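Local coordinates for B12-binding domain-containing protein (Kitasatospora setae, PDB 6WTE) that is a cobalamin-dependent radical SAM methyltransferase, TsrM, that carries a [4Fe-4S] cluster and performs its methylation by non-radical catalysis, at residues L52-V66 with I90-G104. Numbering follows the deposited sequence.
With EDO (1,2-ethanediol), chain F.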
loop_
_atom_site.group_PDB
_atom_site.type_symbol
_atom_site.label_atom_id
_atom_site.label_comp_id
_atom_site.label_asym_id
_atom_site.label_seq_id
_atom_site.Cartn_x
_atom_site.Cartn_y
_atom_site.Cartn_z
ATOM N N LEU A 52 -2.726 8.840 -24.357
ATOM C CA LEU A 52 -1.323 9.231 -24.500
ATOM C C LEU A 52 -1.059 9.899 -25.842
ATOM O O LEU A 52 -0.342 10.906 -25.912
ATOM C CB LEU A 52 -0.419 8.011 -24.348
ATOM C CG LEU A 52 -0.326 7.310 -22.992
ATOM C CD1 LEU A 52 0.687 6.182 -23.105
ATOM C CD2 LEU A 52 0.071 8.286 -21.901
ATOM N N HIS A 53 -1.601 9.333 -26.922
ATOM C CA HIS A 53 -1.383 9.901 -28.249
ATOM C C HIS A 53 -1.868 11.340 -28.323
ATOM O O HIS A 53 -1.174 12.207 -28.868
ATOM C CB HIS A 53 -2.083 9.046 -29.299
ATOM C CG HIS A 53 -1.520 7.667 -29.417
ATOM N ND1 HIS A 53 -2.209 6.629 -30.006
ATOM C CD2 HIS A 53 -0.336 7.152 -29.011
ATOM C CE1 HIS A 53 -1.469 5.536 -29.967
ATOM N NE2 HIS A 53 -0.329 5.824 -29.365
ATOM N N GLU A 54 -3.050 11.617 -27.770
ATOM C CA GLU A 54 -3.550 12.987 -27.751
ATOM C C GLU A 54 -2.611 13.897 -26.971
ATOM O O GLU A 54 -2.249 14.979 -27.445
ATOM C CB GLU A 54 -4.962 13.034 -27.164
ATOM C CG GLU A 54 -5.998 12.251 -27.951
ATOM C CD GLU A 54 -7.315 12.095 -27.202
ATOM O OE1 GLU A 54 -7.300 12.095 -25.950
ATOM O OE2 GLU A 54 -8.366 11.969 -27.866
ATOM N N TYR A 55 -2.182 13.466 -25.780
ATOM C CA TYR A 55 -1.421 14.365 -24.915
ATOM C C TYR A 55 -0.095 14.766 -25.553
ATOM O O TYR A 55 0.234 15.955 -25.628
ATOM C CB TYR A 55 -1.181 13.737 -23.539
ATOM C CG TYR A 55 -0.426 14.689 -22.635
ATOM C CD1 TYR A 55 -1.098 15.661 -21.907
ATOM C CD2 TYR A 55 0.960 14.648 -22.550
ATOM C CE1 TYR A 55 -0.411 16.556 -21.105
ATOM C CE2 TYR A 55 1.652 15.537 -21.755
ATOM C CZ TYR A 55 0.967 16.487 -21.035
ATOM O OH TYR A 55 1.661 17.370 -20.240
ATOM N N PHE A 56 0.694 13.786 -26.003
ATOM C CA PHE A 56 2.044 14.088 -26.465
ATOM C C PHE A 56 2.075 14.769 -27.827
ATOM O O PHE A 56 3.098 15.360 -28.189
ATOM C CB PHE A 56 2.888 12.819 -26.478
ATOM C CG PHE A 56 3.370 12.424 -25.118
ATOM C CD1 PHE A 56 4.367 13.155 -24.491
ATOM C CD2 PHE A 56 2.816 11.347 -24.453
ATOM C CE1 PHE A 56 4.808 12.812 -23.235
ATOM C CE2 PHE A 56 3.259 10.999 -23.198
ATOM C CZ PHE A 56 4.256 11.733 -22.590
ATOM N N ALA A 57 0.989 14.708 -28.590
ATOM C CA ALA A 57 0.951 15.490 -29.818
ATOM C C ALA A 57 0.791 16.976 -29.524
ATOM O O ALA A 57 1.292 17.817 -30.278
ATOM C CB ALA A 57 -0.175 14.994 -30.716
ATOM N N GLU A 58 0.122 17.310 -28.422
ATOM C CA GLU A 58 -0.176 18.683 -28.045
ATOM C C GLU A 58 0.801 19.261 -27.028
ATOM O O GLU A 58 0.975 20.483 -26.980
ATOM C CB GLU A 58 -1.595 18.756 -27.471
ATOM C CG GLU A 58 -2.629 18.006 -28.311
ATOM C CD GLU A 58 -3.830 17.554 -27.499
ATOM O OE1 GLU A 58 -3.894 17.890 -26.296
ATOM O OE2 GLU A 58 -4.709 16.854 -28.057
ATOM N N ARG A 59 1.437 18.422 -26.213
ATOM C CA ARG A 59 2.252 18.881 -25.097
ATOM C C ARG A 59 3.615 18.207 -25.134
ATOM O O ARG A 59 3.743 17.044 -25.524
ATOM C CB ARG A 59 1.576 18.585 -23.745
ATOM C CG ARG A 59 0.217 19.240 -23.585
ATOM C CD ARG A 59 0.338 20.752 -23.570
ATOM N NE ARG A 59 0.422 21.289 -22.216
ATOM C CZ ARG A 59 0.758 22.543 -21.930
ATOM N NH1 ARG A 59 1.058 23.387 -22.906
ATOM N NH2 ARG A 59 0.798 22.950 -20.669
ATOM N N SER A 60 4.631 18.950 -24.706
ATOM C CA SER A 60 6.010 18.467 -24.675
ATOM C C SER A 60 6.582 18.726 -23.289
ATOM O O SER A 60 7.374 19.656 -23.092
ATOM C CB SER A 60 6.859 19.129 -25.763
ATOM O OG SER A 60 6.324 18.874 -27.051
ATOM N N PRO A 61 6.200 17.923 -22.300
ATOM C CA PRO A 61 6.780 18.086 -20.964
ATOM C C PRO A 61 8.272 17.793 -20.995
ATOM O O PRO A 61 8.750 17.002 -21.808
ATOM C CB PRO A 61 6.027 17.052 -20.119
ATOM C CG PRO A 61 5.598 16.011 -21.105
ATOM C CD PRO A 61 5.277 16.775 -22.368
ATOM N N MET A 62 9.016 18.448 -20.106
ATOM C CA MET A 62 10.451 18.208 -20.041
ATOM C C MET A 62 10.819 17.095 -19.071
ATOM O O MET A 62 11.985 16.698 -19.027
ATOM C CB MET A 62 11.201 19.499 -19.676
ATOM C CG MET A 62 10.685 20.224 -18.457
ATOM S SD MET A 62 11.433 19.625 -16.926
ATOM C CE MET A 62 10.486 20.551 -15.720
ATOM N N LEU A 63 9.848 16.571 -18.326
ATOM C CA LEU A 63 10.052 15.462 -17.404
ATOM C C LEU A 63 8.728 14.720 -17.278
ATOM O O LEU A 63 7.668 15.350 -17.210
ATOM C CB LEU A 63 10.523 15.964 -16.036
ATOM C CG LEU A 63 10.689 14.963 -14.889
ATOM C CD1 LEU A 63 11.755 13.906 -15.211
ATOM C CD2 LEU A 63 11.038 15.710 -13.601
ATOM N N VAL A 64 8.791 13.390 -17.270
ATOM C CA VAL A 64 7.606 12.545 -17.154
ATOM C C VAL A 64 7.784 11.659 -15.930
ATOM O O VAL A 64 8.733 10.870 -15.860
ATOM C CB VAL A 64 7.376 11.695 -18.415
ATOM C CG1 VAL A 64 6.169 10.779 -18.240
ATOM C CG2 VAL A 64 7.209 12.584 -19.652
ATOM N N GLY A 65 6.891 11.803 -14.959
ATOM C CA GLY A 65 6.890 10.956 -13.778
ATOM C C GLY A 65 5.776 9.929 -13.879
ATOM O O GLY A 65 4.680 10.232 -14.346
ATOM N N VAL A 66 6.073 8.705 -13.457
ATOM C CA VAL A 66 5.087 7.626 -13.458
ATOM C C VAL A 66 5.001 7.056 -12.049
ATOM O O VAL A 66 6.011 6.600 -11.497
ATOM C CB VAL A 66 5.444 6.524 -14.467
ATOM C CG1 VAL A 66 4.354 5.468 -14.489
ATOM C CG2 VAL A 66 5.638 7.116 -15.870
ATOM N N ILE A 90 4.727 2.537 -20.007
ATOM C CA ILE A 90 5.972 3.301 -20.079
ATOM C C ILE A 90 6.617 3.159 -21.455
ATOM O O ILE A 90 7.173 4.122 -21.997
ATOM C CB ILE A 90 6.924 2.867 -18.952
ATOM C CG1 ILE A 90 6.361 3.325 -17.600
ATOM C CG2 ILE A 90 8.330 3.410 -19.208
ATOM C CD1 ILE A 90 7.085 2.749 -16.392
ATOM N N THR A 91 6.548 1.965 -22.045
ATOM C CA THR A 91 7.134 1.774 -23.369
ATOM C C THR A 91 6.445 2.650 -24.407
ATOM O O THR A 91 7.107 3.232 -25.276
ATOM C CB THR A 91 7.069 0.297 -23.767
ATOM O OG1 THR A 91 7.902 -0.464 -22.890
ATOM C CG2 THR A 91 7.543 0.100 -25.198
ATOM N N GLU A 92 5.117 2.774 -24.322
ATOM C CA GLU A 92 4.409 3.667 -25.236
ATOM C C GLU A 92 4.796 5.124 -25.000
ATOM O O GLU A 92 4.973 5.887 -25.959
ATOM C CB GLU A 92 2.899 3.472 -25.094
ATOM C CG GLU A 92 2.075 4.256 -26.108
ATOM C CD GLU A 92 2.284 3.787 -27.542
ATOM O OE1 GLU A 92 2.665 2.617 -27.751
ATOM O OE2 GLU A 92 2.064 4.598 -28.464
ATOM N N ILE A 93 4.932 5.530 -23.735
ATOM C CA ILE A 93 5.364 6.892 -23.429
ATOM C C ILE A 93 6.685 7.199 -24.126
ATOM O O ILE A 93 6.842 8.246 -24.766
ATOM C CB ILE A 93 5.473 7.097 -21.908
ATOM C CG1 ILE A 93 4.084 7.224 -21.276
ATOM C CG2 ILE A 93 6.304 8.331 -21.602
ATOM C CD1 ILE A 93 4.099 7.152 -19.744
ATOM N N ARG A 94 7.650 6.283 -24.020
ATOM C CA ARG A 94 8.978 6.522 -24.574
ATOM C C ARG A 94 8.985 6.509 -26.096
ATOM O O ARG A 94 9.937 7.013 -26.699
ATOM C CB ARG A 94 9.968 5.496 -24.021
ATOM C CG ARG A 94 10.128 5.614 -22.511
ATOM C CD ARG A 94 11.133 4.631 -21.947
ATOM N NE ARG A 94 12.505 4.937 -22.348
ATOM C CZ ARG A 94 13.247 5.886 -21.782
ATOM N NH1 ARG A 94 12.745 6.633 -20.806
ATOM N NH2 ARG A 94 14.489 6.094 -22.195
ATOM N N ARG A 95 7.958 5.937 -26.729
ATOM C CA ARG A 95 7.815 6.073 -28.175
ATOM C C ARG A 95 7.351 7.464 -28.578
ATOM O O ARG A 95 7.556 7.861 -29.732
ATOM C CB ARG A 95 6.834 5.028 -28.725
ATOM C CG ARG A 95 7.354 3.594 -28.667
ATOM C CD ARG A 95 6.507 2.650 -29.517
ATOM N NE ARG A 95 6.723 1.248 -29.156
ATOM C CZ ARG A 95 5.860 0.264 -29.399
ATOM N NH1 ARG A 95 4.707 0.522 -30.001
ATOM N NH2 ARG A 95 6.146 -0.979 -29.032
ATOM N N LEU A 96 6.765 8.218 -27.648
ATOM C CA LEU A 96 6.122 9.492 -27.937
ATOM C C LEU A 96 6.929 10.704 -27.491
ATOM O O LEU A 96 6.642 11.819 -27.948
ATOM C CB LEU A 96 4.742 9.538 -27.266
ATOM C CG LEU A 96 3.764 8.432 -27.672
ATOM C CD1 LEU A 96 2.526 8.442 -26.772
ATOM C CD2 LEU A 96 3.359 8.584 -29.129
ATOM N N THR A 97 7.920 10.524 -26.621
ATOM C CA THR A 97 8.706 11.644 -26.127
ATOM C C THR A 97 10.110 11.160 -25.803
ATOM O O THR A 97 10.314 9.997 -25.441
ATOM C CB THR A 97 8.077 12.283 -24.878
ATOM O OG1 THR A 97 8.905 13.364 -24.421
ATOM C CG2 THR A 97 7.938 11.249 -23.750
ATOM N N ASP A 98 11.080 12.061 -25.953
ATOM C CA ASP A 98 12.438 11.819 -25.481
ATOM C C ASP A 98 12.689 12.432 -24.110
ATOM O O ASP A 98 13.819 12.359 -23.606
ATOM C CB ASP A 98 13.460 12.350 -26.496
ATOM C CG ASP A 98 13.443 11.566 -27.798
ATOM O OD1 ASP A 98 13.299 10.327 -27.757
ATOM O OD2 ASP A 98 13.571 12.189 -28.872
ATOM N N ALA A 99 11.666 13.019 -23.491
ATOM C CA ALA A 99 11.824 13.538 -22.143
ATOM C C ALA A 99 12.196 12.400 -21.198
ATOM O O ALA A 99 11.725 11.271 -21.374
ATOM C CB ALA A 99 10.542 14.213 -21.656
ATOM N N PRO A 100 13.037 12.651 -20.201
ATOM C CA PRO A 100 13.374 11.586 -19.252
ATOM C C PRO A 100 12.148 11.161 -18.462
ATOM O O PRO A 100 11.241 11.954 -18.204
ATOM C CB PRO A 100 14.423 12.234 -18.342
ATOM C CG PRO A 100 14.101 13.700 -18.408
ATOM C CD PRO A 100 13.634 13.943 -19.823
ATOM N N VAL A 101 12.126 9.886 -18.093
ATOM C CA VAL A 101 11.058 9.307 -17.292
ATOM C C VAL A 101 11.624 8.999 -15.914
ATOM O O VAL A 101 12.698 8.393 -15.799
ATOM C CB VAL A 101 10.480 8.044 -17.949
ATOM C CG1 VAL A 101 9.414 7.417 -17.045
ATOM C CG2 VAL A 101 9.899 8.375 -19.321
ATOM N N VAL A 102 10.904 9.412 -14.869
ATOM C CA VAL A 102 11.258 9.092 -13.494
ATOM C C VAL A 102 10.118 8.289 -12.889
ATOM O O VAL A 102 8.940 8.628 -13.069
ATOM C CB VAL A 102 11.558 10.353 -12.650
ATOM C CG1 VAL A 102 10.388 11.339 -12.693
ATOM C CG2 VAL A 102 11.873 9.968 -11.194
ATOM N N GLY A 103 10.474 7.222 -12.177
ATOM C CA GLY A 103 9.513 6.368 -11.506
ATOM C C GLY A 103 9.526 6.589 -10.005
ATOM O O GLY A 103 10.538 6.996 -9.429
ATOM N N GLY A 104 8.389 6.316 -9.373
ATOM C CA GLY A 104 8.254 6.377 -7.930
ATOM C C GLY A 104 6.996 5.627 -7.551
ATOM O O GLY A 104 6.279 5.117 -8.415
HETATM C C1 EDO F . 10.089 10.495 -29.741
HETATM O O1 EDO F . 9.598 11.310 -30.817
HETATM C C2 EDO F . 11.008 9.422 -30.313
HETATM O O2 EDO F . 12.145 9.260 -29.460
HETATM O O HOH W 1 7.942 15.884 -24.178
#
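The Phe56 ring lies between the two helices, its CE1 3.5 Å from Thr97 CG2 and its CD2 3.7 Å from Leu96 CD1, while Ile93 CG2 approaches CZ obliquely. With CG anti to its own carbonyl carbon (chi1 -78°), the ring is directed at Ile93, Leu96 and Thr97, where a broad, flat group can touch all three. Cut back to an alanine, this position would probably leave a gap beside Leu96 and Thr97 and cost Ile93 part of its packing. One turn earlier, Leu52 sets CD1 against Ile93 CG1 at 4.0 Å, the two branched chains crossing at about a right angle. At the outer edge, His53 NE2 donates to Glu92 OE2 (2.8 Å); the oxygen lies in the imidazole plane, yet the N-H arrives from above the carboxylate, the planes being 65° apart. Helix 83-96 is the crossover helix of the beta-alpha-beta unit formed with parallel strands 63-67 and 101-104 in the Rossmann-like B12-binding domain; helix 48-58 packs beside it on the same sheet face. Val64 and Val66 turn their compact, beta-branched side chains to the helix: Val66 CG2 meets Ile93 CD1 at 4.2 Å. On the other face Val102 turns its CG1 to 3.7 Å from Gly65 CA, where the absence of a side chain permits the approach. The backbone ladder runs from Val64 N to Pro100 O (3.0 Å) through Val102 to Gly104 N and Val66 O, and at this end Gly65, Val66, Val102 and Gly104 touch cobalamin.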